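Local atomic coordinates of beta-galactosidase (Trichoderma reesei, PDB entry 3OG2), a protein that probably hydrolyses terminal non-reducing beta-D-galactose residues from beta-D-galactosides, as a family 35 glycoside hydrolase. Residues T260-Q263 with D264-I268. Sequence-based numbering, arbitrary orientation.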
loop_
_atom_site.group_PDB
_atom_site.type_symbol
_atom_site.label_atom_id
_atom_site.label_comp_id
_atom_site.label_asym_id
_atom_site.label_seq_id
_atom_site.Cartn_x
_atom_site.Cartn_y
_atom_site.Cartn_z
ATOM N N THR A 260 15.191 12.848 17.252
ATOM C CA THR A 260 15.243 12.389 18.646
ATOM C C THR A 260 15.097 10.905 18.810
ATOM O O THR A 260 15.083 10.426 19.936
ATOM C CB THR A 260 14.119 13.060 19.481
ATOM O OG1 THR A 260 12.869 12.619 18.998
ATOM C CG2 THR A 260 14.147 14.590 19.319
ATOM N N TRP A 261 14.977 10.130 17.720
ATOM C CA TRP A 261 14.513 8.756 17.896
ATOM C C TRP A 261 15.560 7.830 18.514
ATOM O O TRP A 261 15.145 6.854 19.172
ATOM C CB TRP A 261 13.966 8.266 16.557
ATOM C CG TRP A 261 12.646 8.853 16.202
ATOM C CD1 TRP A 261 11.803 9.579 16.974
ATOM C CD2 TRP A 261 11.996 8.748 14.917
ATOM N NE1 TRP A 261 10.672 9.953 16.275
ATOM C CE2 TRP A 261 10.776 9.435 15.008
ATOM C CE3 TRP A 261 12.386 8.110 13.711
ATOM C CZ2 TRP A 261 9.867 9.534 13.938
ATOM C CZ3 TRP A 261 11.487 8.212 12.660
ATOM C CH2 TRP A 261 10.263 8.907 12.765
ATOM N N ARG A 262 16.851 8.056 18.274
ATOM C CA ARG A 262 17.833 7.185 18.951
ATOM C C ARG A 262 17.696 7.348 20.456
ATOM O O ARG A 262 17.629 6.391 21.226
ATOM C CB ARG A 262 19.235 7.553 18.450
ATOM C CG ARG A 262 20.328 6.929 19.305
ATOM C CD ARG A 262 20.328 5.395 19.199
ATOM N NE ARG A 262 21.483 4.920 20.010
ATOM C CZ ARG A 262 21.711 3.713 20.473
ATOM N NH1 ARG A 262 20.796 2.766 20.176
ATOM N NH2 ARG A 262 22.814 3.515 21.202
ATOM N N GLN A 263 17.684 8.595 20.938
ATOM C CA GLN A 263 17.547 8.831 22.391
ATOM C C GLN A 263 16.175 8.388 22.893
ATOM O O GLN A 263 16.095 7.807 23.995
ATOM C CB GLN A 263 17.735 10.315 22.733
ATOM C CG GLN A 263 17.828 10.477 24.263
ATOM C CD GLN A 263 18.987 9.682 24.883
ATOM O OE1 GLN A 263 20.132 9.799 24.436
ATOM N NE2 GLN A 263 18.715 8.879 25.938
ATOM N N ASP A 264 15.111 8.630 22.141
ATOM C CA ASP A 264 13.799 8.140 22.591
ATOM C C ASP A 264 13.848 6.617 22.737
ATOM O O ASP A 264 13.279 6.087 23.676
ATOM C CB ASP A 264 12.733 8.494 21.575
ATOM C CG ASP A 264 12.463 9.963 21.427
ATOM O OD1 ASP A 264 12.659 10.719 22.433
ATOM O OD2 ASP A 264 12.006 10.391 20.342
ATOM N N HIS A 265 14.531 5.934 21.830
ATOM C CA HIS A 265 14.604 4.470 21.882
ATOM C C HIS A 265 15.317 4.030 23.146
ATOM O O HIS A 265 14.905 3.125 23.894
ATOM C CB HIS A 265 15.363 3.973 20.619
ATOM C CG HIS A 265 15.525 2.478 20.776
ATOM N ND1 HIS A 265 14.419 1.647 20.813
ATOM C CD2 HIS A 265 16.602 1.700 20.964
ATOM C CE1 HIS A 265 14.863 0.378 21.003
ATOM N NE2 HIS A 265 16.173 0.395 21.089
ATOM N N LEU A 266 16.452 4.681 23.442
ATOM C CA LEU A 266 17.171 4.363 24.668
ATOM C C LEU A 266 16.356 4.680 25.900
ATOM O O LEU A 266 16.513 3.994 26.910
ATOM C CB LEU A 266 18.467 5.165 24.719
ATOM C CG LEU A 266 19.487 4.691 23.648
ATOM C CD1 LEU A 266 20.671 5.662 23.635
ATOM C CD2 LEU A 266 19.864 3.229 23.836
ATOM N N ASN A 267 15.504 5.700 25.848
ATOM C CA ASN A 267 14.706 6.055 27.020
ATOM C C ASN A 267 13.571 5.062 27.235
ATOM O O ASN A 267 13.132 4.763 28.365
ATOM C CB ASN A 267 14.100 7.439 26.819
ATOM C CG ASN A 267 15.091 8.551 26.876
ATOM O OD1 ASN A 267 16.214 8.366 27.386
ATOM N ND2 ASN A 267 14.717 9.710 26.347
ATOM N N ILE A 268 13.003 4.541 26.160
ATOM C CA ILE A 268 11.784 3.756 26.211
ATOM C C ILE A 268 12.069 2.254 26.263
ATOM O O ILE A 268 11.395 1.576 27.064
ATOM C CB ILE A 268 10.858 4.052 25.001
ATOM C CG1 ILE A 268 10.367 5.501 25.057
ATOM C CG2 ILE A 268 9.701 3.059 24.859
ATOM C CD1 ILE A 268 9.745 6.001 23.749
#
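Thr260 and Asp264 are tied twice across the first turn of helix 261-268, and the two bonds together illustrate how a side chain can reinforce a helical backbone. The amide N of Asp264 donates to Thr260 O at 2.8 Å, while OG1 of Thr260 donates a hydrogen bond to Asp264 OD2 at 2.7 Å, approaching from above the carboxylate, 37° out of its plane. The same OD2 also lies 3.5 Å from CD1 of Trp261, in the plane of the indole at its edge, and thus meets both the hydroxyl and the ring. Because the carboxylate sits near the amino-terminal end of the helix, its negative charge is likely to be welcome there. Were Asp264 an alanine, the Thr260 hydroxyl would probably lose its acceptor and a gap open beside the indole edge.

Packing is tighter on the inward face, where buried His265 brings CB to 3.2 Å from Trp261 O, the carbonyl that also accepts its amide N. Further round, Leu266 sets CD1 over one face of the Arg262 guanidinium, 3.8 Å from Arg262 NE.

On the solvent side, by contrast, exposed Gln263 and Asn267 join their side chains chiefly through one amide-to-amide bond. A bend at chi2 (59°) turns the Gln263 amide on toward the next turn, where NE2 donates to Asn267 OD1 at 2.9 Å; the acceptor lies in the Gln263 amide plane, yet the donor stands 44° above the plane of the Asn267 carbonyl.

Within the TIM barrel, helix 261-268 belongs to the beta-alpha-beta unit joining parallel strands 236-239 and 275-280. Trp261 packs on Leu276 and Phe279 of the latter strand and meets the His237 ring edge-to-face, and His265 rests against Phe274. Arg262 reaches across to Thr379 and Pro380 on strand 379-380.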